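Local coordinates for protein of unknown function with a Fic domain (Bacteroides thetaiotaomicron VPI-5482, PDB 3CUC), which is of unknown function but belongs to the Fic/DOC family, a largely helical protein carrying a Fic domain, at residues A[159-162]-A[163-167]; A[185-188]-A[189-193]; A[249-252]-A[253-256]; A[257-260]-A[261-265]. All blocks are in the same frame, centred on the assembly; numbering follows the deposited sequence.

Each of the four contacts joins two immediately consecutive segments, so none closes a loop longer than a helical turn, and they follow one another in series without nesting or crossing. From the N terminus, contact 1 lies in helix 156-173 and contact 2 at the C-terminal end of helix 178-192, the next helix in the chain; their side chains touch. The chain then passes through helices 199-213, 226-240 and 244-248 before contact 3, a loop that returns to pack on contact 2. Contact 4 begins where contact 3 ends, in the first turns of helix 256-277. It touches both contacts 2 and 3, whereas contact 1 touches only contact 2.

Contact 1 (A[159-162]-A[163-167]); sequences FMTS and LVDWY
The side chain of Met-160, modelled as selenomethionine, leaves the helix with CG anti to the carbonyl carbon (chi1 -72°) and then folds twice more, at chi2 and chi3. Leu-163 instead sets CG anti to its backbone N (chi1 -174°). The two chains therefore run alongside each other in the same direction, and Met-160 SE lies 4.0 Å from Leu-163 CD2, an apolar contact between the end of one chain and a single branch of the other. Next round the helix, Thr-161 and Asp-165 also lie side by side. The Thr-161 methyl CG2 is 3.8 Å from Asp-165 OD2, while its OG1 is turned elsewhere, hydrogen-bonded to Glu-97 OE2 and to Pro-157 O. Regular helical bonds run beneath these pairs: Val-164 N to Met-160 O is 3.1 Å and nearly straight at 169°, and Trp-166 N to Ser-162 O is 2.8 Å. The buried Met-160 and Val-164 reach Ile-100 of helix 97-107. Separately, the Trp-166 ring makes a cation-pi contact with Arg-188 of helix 178-192. The chemistry thus divides by face: apolar side chains meet on the face of helix 156-173 turned to the protein interior, whereas Asp-165, whose backbone N bonds to Thr-161 O, stands on the exposed side, giving this part of the helix an apolar and a polar flank.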
loop_
_atom_site.group_PDB
_atom_site.type_symbol
_atom_site.label_atom_id
_atom_site.label_comp_id
_atom_site.label_asym_id
_atom_site.label_seq_id
_atom_site.Cartn_x
_atom_site.Cartn_y
_atom_site.Cartn_z
ATOM N N PHE A 159 -5.704 11.556 -15.808
ATOM C CA PHE A 159 -4.566 11.360 -14.902
ATOM C C PHE A 159 -4.312 9.882 -14.585
ATOM O O PHE A 159 -3.160 9.445 -14.531
ATOM C CB PHE A 159 -4.802 12.124 -13.590
ATOM C CG PHE A 159 -4.421 13.580 -13.644
ATOM C CD1 PHE A 159 -4.484 14.303 -14.831
ATOM C CD2 PHE A 159 -4.023 14.236 -12.485
ATOM C CE1 PHE A 159 -4.134 15.641 -14.863
ATOM C CE2 PHE A 159 -3.676 15.576 -12.509
ATOM C CZ PHE A 159 -3.730 16.280 -13.701
HETATM N N MSE A 160 -5.391 9.131 -14.359
HETATM C CA MSE A 160 -5.301 7.708 -14.040
HETATM C C MSE A 160 -4.835 6.885 -15.232
HETATM O O MSE A 160 -3.987 6.010 -15.079
HETATM C CB MSE A 160 -6.644 7.177 -13.527
HETATM C CG MSE A 160 -6.992 7.662 -12.135
HETATM SE SE MSE A 160 -5.715 7.069 -10.840
HETATM C CE MSE A 160 -6.213 5.171 -10.721
ATOM N N THR A 161 -5.370 7.157 -16.416
ATOM C CA THR A 161 -4.887 6.476 -17.613
ATOM C C THR A 161 -3.395 6.738 -17.810
ATOM O O THR A 161 -2.657 5.844 -18.211
ATOM C CB THR A 161 -5.656 6.908 -18.868
ATOM O OG1 THR A 161 -7.047 6.645 -18.683
ATOM C CG2 THR A 161 -5.161 6.150 -20.100
ATOM N N SER A 162 -2.955 7.959 -17.513
ATOM C CA SER A 162 -1.535 8.302 -17.601
ATOM C C SER A 162 -0.698 7.533 -16.585
ATOM O O SER A 162 0.432 7.135 -16.884
ATOM C CB SER A 162 -1.329 9.807 -17.408
ATOM O OG SER A 162 -1.794 10.507 -18.543
ATOM N N LEU A 163 -1.260 7.331 -15.391
ATOM C CA LEU A 163 -0.562 6.670 -14.292
ATOM C C LEU A 163 -0.292 5.201 -14.603
ATOM O O LEU A 163 0.833 4.722 -14.434
ATOM C CB LEU A 163 -1.380 6.780 -13.007
ATOM C CG LEU A 163 -0.737 6.256 -11.722
ATOM C CD1 LEU A 163 0.399 7.167 -11.282
ATOM C CD2 LEU A 163 -1.801 6.121 -10.625
ATOM N N VAL A 164 -1.321 4.487 -15.051
ATOM C CA VAL A 164 -1.160 3.068 -15.373
ATOM C C VAL A 164 -0.283 2.890 -16.613
ATOM O O VAL A 164 0.569 2.009 -16.645
ATOM C CB VAL A 164 -2.511 2.319 -15.547
ATOM C CG1 VAL A 164 -3.228 2.210 -14.217
ATOM C CG2 VAL A 164 -3.388 2.995 -16.584
ATOM N N ASP A 165 -0.475 3.737 -17.621
ATOM C CA ASP A 165 0.399 3.726 -18.795
ATOM C C ASP A 165 1.842 3.993 -18.376
ATOM O O ASP A 165 2.754 3.303 -18.826
ATOM C CB ASP A 165 -0.044 4.759 -19.842
ATOM C CG ASP A 165 -1.376 4.405 -20.509
ATOM O OD1 ASP A 165 -2.040 3.429 -20.087
ATOM O OD2 ASP A 165 -1.769 5.121 -21.455
ATOM N N TRP A 166 2.043 4.977 -17.503
ATOM C CA TRP A 166 3.380 5.291 -17.009
ATOM C C TRP A 166 3.991 4.096 -16.274
ATOM O O TRP A 166 5.155 3.743 -16.502
ATOM C CB TRP A 166 3.369 6.512 -16.077
ATOM C CG TRP A 166 4.594 6.564 -15.216
ATOM C CD1 TRP A 166 5.831 7.001 -15.578
ATOM C CD2 TRP A 166 4.709 6.106 -13.866
ATOM N NE1 TRP A 166 6.707 6.865 -14.532
ATOM C CE2 TRP A 166 6.043 6.317 -13.467
ATOM C CE3 TRP A 166 3.809 5.542 -12.953
ATOM C CZ2 TRP A 166 6.503 5.991 -12.189
ATOM C CZ3 TRP A 166 4.266 5.213 -11.687
ATOM C CH2 TRP A 166 5.601 5.441 -11.315
ATOM N N TYR A 167 3.203 3.493 -15.382
ATOM C CA TYR A 167 3.697 2.409 -14.535
ATOM C C TYR A 167 4.193 1.250 -15.392
ATOM O O TYR A 167 5.337 0.807 -15.267
ATOM C CB TYR A 167 2.613 1.921 -13.561
ATOM C CG TYR A 167 3.016 0.655 -12.848
ATOM C CD1 TYR A 167 3.818 0.702 -11.707
ATOM C CD2 TYR A 167 2.638 -0.593 -13.336
ATOM C CE1 TYR A 167 4.221 -0.467 -11.060
ATOM C CE2 TYR A 167 3.035 -1.765 -12.698
ATOM C CZ TYR A 167 3.827 -1.696 -11.561
ATOM O OH TYR A 167 4.227 -2.853 -10.928
#

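Contact 2 (A[185-188]-A[189-193])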
loop_
_atom_site.group_PDB
_atom_site.type_symbol
_atom_site.label_atom_id
_atom_site.label_comp_id
_atom_site.label_asym_id
_atom_site.label_seq_id
_atom_site.Cartn_x
_atom_site.Cartn_y
_atom_site.Cartn_z
ATOM N N LEU A 185 4.812 5.088 -7.551
ATOM C CA LEU A 185 3.417 4.687 -7.792
ATOM C C LEU A 185 2.499 5.134 -6.648
ATOM O O LEU A 185 1.418 5.677 -6.885
ATOM C CB LEU A 185 3.305 3.167 -7.987
ATOM C CG LEU A 185 1.899 2.590 -8.226
ATOM C CD1 LEU A 185 1.210 3.281 -9.398
ATOM C CD2 LEU A 185 1.950 1.088 -8.447
ATOM N N HIS A 186 2.935 4.886 -5.416
ATOM C CA HIS A 186 2.206 5.309 -4.221
ATOM C C HIS A 186 2.005 6.817 -4.232
ATOM O O HIS A 186 0.888 7.313 -4.051
ATOM C CB HIS A 186 2.992 4.897 -2.972
ATOM C CG HIS A 186 2.376 5.336 -1.679
ATOM N ND1 HIS A 186 2.126 6.657 -1.378
ATOM C CD2 HIS A 186 1.993 4.625 -0.593
ATOM C CE1 HIS A 186 1.597 6.738 -0.171
ATOM N NE2 HIS A 186 1.509 5.519 0.329
ATOM N N TYR A 187 3.092 7.544 -4.458
ATOM C CA TYR A 187 3.060 8.999 -4.359
ATOM C C TYR A 187 2.150 9.632 -5.397
ATOM O O TYR A 187 1.276 10.424 -5.058
ATOM C CB TYR A 187 4.458 9.598 -4.485
ATOM C CG TYR A 187 4.438 11.079 -4.217
ATOM C CD1 TYR A 187 4.398 11.563 -2.912
ATOM C CD2 TYR A 187 4.413 11.995 -5.264
ATOM C CE1 TYR A 187 4.358 12.919 -2.654
ATOM C CE2 TYR A 187 4.372 13.354 -5.020
ATOM C CZ TYR A 187 4.344 13.817 -3.713
ATOM O OH TYR A 187 4.309 15.176 -3.470
ATOM N N ARG A 188 2.363 9.282 -6.659
ATOM C CA ARG A 188 1.544 9.811 -7.745
ATOM C C ARG A 188 0.071 9.470 -7.553
ATOM O O ARG A 188 -0.790 10.342 -7.700
ATOM C CB ARG A 188 2.048 9.302 -9.093
ATOM C CG ARG A 188 3.398 9.880 -9.461
ATOM C CD ARG A 188 3.859 9.407 -10.819
ATOM N NE ARG A 188 4.939 10.242 -11.339
ATOM C CZ ARG A 188 5.404 10.191 -12.584
ATOM N NH1 ARG A 188 4.890 9.349 -13.471
ATOM N NH2 ARG A 188 6.390 10.995 -12.948
ATOM N N TYR A 189 -0.216 8.215 -7.205
ATOM C CA TYR A 189 -1.590 7.795 -6.925
ATOM C C TYR A 189 -2.211 8.627 -5.802
ATOM O O TYR A 189 -3.317 9.160 -5.954
ATOM C CB TYR A 189 -1.672 6.309 -6.555
ATOM C CG TYR A 189 -3.069 5.905 -6.126
ATOM C CD1 TYR A 189 -4.023 5.530 -7.069
ATOM C CD2 TYR A 189 -3.443 5.934 -4.784
ATOM C CE1 TYR A 189 -5.306 5.183 -6.687
ATOM C CE2 TYR A 189 -4.720 5.590 -4.393
ATOM C CZ TYR A 189 -5.648 5.217 -5.345
ATOM O OH TYR A 189 -6.915 4.873 -4.947
ATOM N N ILE A 190 -1.498 8.737 -4.682
ATOM C CA ILE A 190 -2.021 9.454 -3.521
ATOM C C ILE A 190 -2.255 10.941 -3.842
ATOM O O ILE A 190 -3.149 11.570 -3.271
ATOM C CB ILE A 190 -1.102 9.287 -2.274
ATOM C CG1 ILE A 190 -1.919 9.406 -0.983
ATOM C CG2 ILE A 190 0.045 10.296 -2.285
ATOM C CD1 ILE A 190 -2.813 8.194 -0.709
ATOM N N ARG A 191 -1.465 11.492 -4.765
ATOM C CA ARG A 191 -1.633 12.886 -5.196
ATOM C C ARG A 191 -2.826 13.075 -6.125
ATOM O O ARG A 191 -3.463 14.119 -6.099
ATOM C CB ARG A 191 -0.365 13.415 -5.873
ATOM C CG ARG A 191 0.802 13.701 -4.923
ATOM C CD ARG A 191 0.483 14.800 -3.921
ATOM N NE ARG A 191 0.103 16.050 -4.576
ATOM C CZ ARG A 191 0.934 17.050 -4.861
ATOM N NH1 ARG A 191 2.226 16.975 -4.555
ATOM N NH2 ARG A 191 0.466 18.140 -5.458
ATOM N N ILE A 192 -3.122 12.071 -6.947
ATOM C CA ILE A 192 -4.350 12.074 -7.753
ATOM C C ILE A 192 -5.579 11.900 -6.841
ATOM O O ILE A 192 -6.578 12.602 -6.993
ATOM C CB ILE A 192 -4.339 10.957 -8.827
ATOM C CG1 ILE A 192 -3.197 11.158 -9.828
ATOM C CG2 ILE A 192 -5.660 10.928 -9.587
ATOM C CD1 ILE A 192 -2.981 9.959 -10.742
ATOM N N HIS A 193 -5.494 10.954 -5.904
ATOM C CA HIS A 193 -6.547 10.709 -4.898
ATOM C C HIS A 193 -7.917 10.487 -5.579
ATOM O O HIS A 193 -8.901 11.164 -5.253
ATOM C CB HIS A 193 -6.573 11.873 -3.891
ATOM C CG HIS A 193 -6.657 11.448 -2.452
ATOM N ND1 HIS A 193 -7.824 11.520 -1.720
ATOM C CD2 HIS A 193 -5.711 10.980 -1.601
ATOM C CE1 HIS A 193 -7.597 11.096 -0.489
ATOM N NE2 HIS A 193 -6.322 10.763 -0.391
#
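The last turns of helix 178-192, which lead straight into the HPFxDGNGR motif of Fic proteins, beginning at His-193, are bridged on one side by Tyr-187 and Arg-191. Arg-191 CG sits over one face of the Tyr-187 ring, 3.9 Å from its centroid and displaced toward the rim, a CH-pi contact. Bends at chi2 and chi3 (-63° and -57°) then carry the arginine along the ring to its hydroxyl. There Arg-191 NH1 donates to Tyr-187 OH at 3.0 Å; the oxygen lies in the guanidinium plane, at its edge, and the ring and guanidinium planes stand 81° apart. The same OH is hydrogen-bonded to Asp-237 OD1, and Arg-191 NH2 to Gly-241 O, so both polar ends are fixed in a buried setting. The backbone keeps i to i+4 bonds to the end of the helix, including Ile-192 N to Arg-188 O at 3.0 Å. His-193 leaves the helix with positive phi. Around this turn, Tyr-187 packs on Leu-233 and Cys-236 of helix 226-240, and Tyr-189 on Ile-202 of helix 199-213. Ile-192 meets Phe-159 and Met-160 of helix 156-173, so helices 226-240, 199-213 and 156-173 all pack against the last turns of 178-192.

Contact 3 (A[249-252]-A[253-256])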
loop_
_atom_site.group_PDB
_atom_site.type_symbol
_atom_site.label_atom_id
_atom_site.label_comp_id
_atom_site.label_asym_id
_atom_site.label_seq_id
_atom_site.Cartn_x
_atom_site.Cartn_y
_atom_site.Cartn_z
ATOM N N ASN A 249 2.955 14.189 -11.767
ATOM C CA ASN A 249 4.208 14.109 -12.522
ATOM C C ASN A 249 5.465 14.196 -11.650
ATOM O O ASN A 249 6.557 14.473 -12.157
ATOM C CB ASN A 249 4.233 15.215 -13.573
ATOM C CG ASN A 249 3.041 15.151 -14.507
ATOM O OD1 ASN A 249 2.998 14.334 -15.426
ATOM N ND2 ASN A 249 2.061 16.015 -14.273
ATOM N N ALA A 250 5.313 13.945 -10.348
ATOM C CA ALA A 250 6.439 14.003 -9.415
ATOM C C ALA A 250 7.541 13.039 -9.851
ATOM O O ALA A 250 7.269 11.874 -10.154
ATOM C CB ALA A 250 5.978 13.673 -8.006
ATOM N N THR A 251 8.779 13.529 -9.882
ATOM C CA THR A 251 9.923 12.723 -10.310
ATOM C C THR A 251 10.486 11.944 -9.133
ATOM O O THR A 251 10.160 12.221 -7.977
ATOM C CB THR A 251 11.051 13.590 -10.881
ATOM O OG1 THR A 251 11.674 14.326 -9.818
ATOM C CG2 THR A 251 10.510 14.543 -11.938
ATOM N N LEU A 252 11.354 10.983 -9.428
ATOM C CA LEU A 252 11.971 10.167 -8.385
ATOM C C LEU A 252 12.764 11.043 -7.403
ATOM O O LEU A 252 12.688 10.855 -6.187
ATOM C CB LEU A 252 12.872 9.093 -9.010
ATOM C CG LEU A 252 13.350 7.964 -8.095
ATOM C CD1 LEU A 252 12.168 7.220 -7.496
ATOM C CD2 LEU A 252 14.246 7.006 -8.855
ATOM N N ASN A 253 13.500 12.015 -7.938
ATOM C CA ASN A 253 14.338 12.887 -7.115
ATOM C C ASN A 253 13.522 13.810 -6.214
ATOM O O ASN A 253 14.000 14.228 -5.158
ATOM C CB ASN A 253 15.294 13.706 -7.991
ATOM C CG ASN A 253 16.371 12.847 -8.653
ATOM O OD1 ASN A 253 17.364 13.364 -9.166
ATOM N ND2 ASN A 253 16.178 11.532 -8.643
ATOM N N ASP A 254 12.301 14.134 -6.638
ATOM C CA ASP A 254 11.372 14.892 -5.798
ATOM C C ASP A 254 10.961 14.111 -4.546
ATOM O O ASP A 254 10.848 14.697 -3.463
ATOM C CB ASP A 254 10.107 15.275 -6.581
ATOM C CG ASP A 254 10.374 16.285 -7.690
ATOM O OD1 ASP A 254 11.374 17.028 -7.607
ATOM O OD2 ASP A 254 9.568 16.337 -8.646
ATOM N N ILE A 255 10.749 12.799 -4.699
ATOM C CA ILE A 255 10.196 11.970 -3.616
ATOM C C ILE A 255 11.239 11.132 -2.862
ATOM O O ILE A 255 10.892 10.153 -2.191
ATOM C CB ILE A 255 9.040 11.047 -4.122
ATOM C CG1 ILE A 255 9.552 9.908 -5.021
ATOM C CG2 ILE A 255 7.994 11.871 -4.863
ATOM C CD1 ILE A 255 8.642 8.681 -5.019
ATOM N N LEU A 256 12.502 11.541 -2.940
ATOM C CA LEU A 256 13.606 10.788 -2.343
ATOM C C LEU A 256 13.430 10.470 -0.842
ATOM O O LEU A 256 13.729 9.352 -0.419
ATOM C CB LEU A 256 14.924 11.521 -2.599
ATOM C CG LEU A 256 16.219 10.718 -2.480
ATOM C CD1 LEU A 256 17.156 11.041 -3.644
ATOM C CD2 LEU A 256 16.896 10.983 -1.133
#
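Ala-250 meets the second segment through its methyl group, with CB 4.1 Å from CG2 of Ile-255. Thr-251, next along, forms the polar core of the contact. Its backbone N donates to Asp-254 OD2 at 3.2 Å, nearly straight at 167°, although the oxygen is approached from above the carboxylate plane, 41° out of it. Its hydroxyl takes a bond in the other direction: with chi1 at 71°, OG1 lies between the backbone N and the carbonyl carbon, where it accepts from Asp-254 N at 3.2 Å. The two side chains cross at a slant, each receiving an N-H from the other's backbone. Thr-251 O adds only weak bonds, from the N atoms of Asp-254 and Ile-255. Leu-252 begins the run of helical backbone angles, and its carbonyl O receives a weak bond from Ile-255 N at 3.1 Å; its CD1 branch approaches Ile-255 CG1 more loosely, at 4.5 Å. The apolar side of the loop faces helix 178-192, where Ile-255 touches Leu-184 and Leu-252 touches Glu-180, while Asp-254 lies against Glu-239 and Ala-240 of helix 226-240. The reciprocal pair of bonds, Thr-251 OG1 with Asp-254 N and Asp-254 OD2 with Thr-251 N, is the pattern of a capping box. Here it spans a single turn with helical backbone angles from Leu-252 to Asp-254, just ahead of Ile-255, the N-cap of helix 256-277.

Contact 4 (A[257-260]-A[261-265])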
loop_
_atom_site.group_PDB
_atom_site.type_symbol
_atom_site.label_atom_id
_atom_site.label_comp_id
_atom_site.label_asym_id
_atom_site.label_seq_id
_atom_site.Cartn_x
_atom_site.Cartn_y
_atom_site.Cartn_z
ATOM N N PRO A 257 12.929 11.430 -0.034
ATOM C CA PRO A 257 12.694 11.091 1.382
ATOM C C PRO A 257 11.686 9.943 1.590
ATOM O O PRO A 257 11.832 9.156 2.532
ATOM C CB PRO A 257 12.161 12.400 1.986
ATOM C CG PRO A 257 12.484 13.467 1.005
ATOM C CD PRO A 257 12.565 12.825 -0.338
ATOM N N PHE A 258 10.684 9.850 0.716
ATOM C CA PHE A 258 9.693 8.777 0.792
ATOM C C PHE A 258 10.248 7.466 0.247
ATOM O O PHE A 258 9.856 6.391 0.707
ATOM C CB PHE A 258 8.406 9.162 0.046
ATOM C CG PHE A 258 7.310 8.127 0.142
ATOM C CD1 PHE A 258 6.795 7.750 1.376
ATOM C CD2 PHE A 258 6.790 7.532 -1.003
ATOM C CE1 PHE A 258 5.794 6.797 1.468
ATOM C CE2 PHE A 258 5.784 6.577 -0.916
ATOM C CZ PHE A 258 5.286 6.209 0.321
ATOM N N VAL A 259 11.145 7.544 -0.737
ATOM C CA VAL A 259 11.833 6.345 -1.222
ATOM C C VAL A 259 12.644 5.757 -0.069
ATOM O O VAL A 259 12.593 4.552 0.176
ATOM C CB VAL A 259 12.758 6.620 -2.438
ATOM C CG1 VAL A 259 13.398 5.326 -2.918
ATOM C CG2 VAL A 259 11.980 7.270 -3.579
ATOM N N ASN A 260 13.363 6.617 0.652
ATOM C CA ASN A 260 14.130 6.169 1.809
ATOM C C ASN A 260 13.219 5.558 2.867
ATOM O O ASN A 260 13.555 4.522 3.448
ATOM C CB ASN A 260 14.954 7.311 2.413
ATOM C CG ASN A 260 16.106 7.749 1.512
ATOM O OD1 ASN A 260 16.573 6.994 0.660
ATOM N ND2 ASN A 260 16.570 8.979 1.705
ATOM N N TYR A 261 12.063 6.180 3.097
ATOM C CA TYR A 261 11.119 5.680 4.093
ATOM C C TYR A 261 10.670 4.243 3.809
ATOM O O TYR A 261 10.713 3.388 4.689
ATOM C CB TYR A 261 9.898 6.594 4.191
ATOM C CG TYR A 261 8.959 6.198 5.313
ATOM C CD1 TYR A 261 9.415 6.119 6.627
ATOM C CD2 TYR A 261 7.622 5.885 5.061
ATOM C CE1 TYR A 261 8.571 5.746 7.661
ATOM C CE2 TYR A 261 6.768 5.512 6.096
ATOM C CZ TYR A 261 7.249 5.445 7.390
ATOM O OH TYR A 261 6.408 5.073 8.409
ATOM N N LEU A 262 10.247 3.981 2.577
ATOM C CA LEU A 262 9.838 2.637 2.190
ATOM C C LEU A 262 11.008 1.663 2.307
ATOM O O LEU A 262 10.820 0.501 2.659
ATOM C CB LEU A 262 9.263 2.617 0.766
ATOM C CG LEU A 262 7.938 3.352 0.518
ATOM C CD1 LEU A 262 7.388 2.992 -0.857
ATOM C CD2 LEU A 262 6.909 3.036 1.594
ATOM N N SER A 263 12.215 2.132 2.018
ATOM C CA SER A 263 13.401 1.292 2.152
ATOM C C SER A 263 13.636 0.880 3.601
ATOM O O SER A 263 13.987 -0.268 3.869
ATOM C CB SER A 263 14.630 2.001 1.593
ATOM O OG SER A 263 14.408 2.352 0.241
ATOM N N SER A 264 13.413 1.798 4.535
ATOM C CA SER A 264 13.561 1.465 5.948
ATOM C C SER A 264 12.508 0.427 6.387
ATOM O O SER A 264 12.792 -0.437 7.216
ATOM C CB SER A 264 13.505 2.722 6.813
ATOM O OG SER A 264 12.233 3.336 6.733
ATOM N N CYS A 265 11.307 0.494 5.818
ATOM C CA CYS A 265 10.311 -0.558 6.053
ATOM C C CYS A 265 10.774 -1.874 5.471
ATOM O O CYS A 265 10.642 -2.916 6.112
ATOM C CB CYS A 265 8.965 -0.223 5.420
ATOM S SG CYS A 265 8.302 1.339 5.941
#
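Apolar contact is carried by Phe-258, whose ring meets Leu-262 and Tyr-261 one turn later. With CG anti to its backbone N (chi1 -177°), the phenyl group swings toward the following turn, and Leu-262 CG comes to lie over one face, 4.2 Å from the ring centroid and 20° off its normal, a CH-pi contact. The CD2 branch of the same leucine is 3.8 Å from Phe-258 CZ. Tyr-261 comes less squarely: Phe-258 CE1 stands at the edge of the tyrosine ring, near its plane, 4.1 Å from Tyr-261 CD2. Among the hydrogen bonds, Val-259 O accepts two from one serine, from Ser-263 N at 3.1 Å and from Ser-263 OG at 2.9 Å, the two arriving from opposite faces of the carbonyl plane. A helical serine whose hydroxyl folds back to the i-4 carbonyl in this way finds an acceptor for its hydroxyl hydrogen within the helix. Tyr-261 O likewise accepts from Ser-264 OG and Cys-265 N. Leu-262 N to Phe-258 O, 3.1 Å and 170°, is one of the regular backbone bonds. Within the fold, Phe-258 also meets the ring of His-186 and packs on Ala-183 of helix 178-192, while Tyr-261 lies on Asn-228 and Tyr-229 of helix 226-240 and bonds through OH to Asp-225. The first turns of helix 256-277 thus pack against both of these helices.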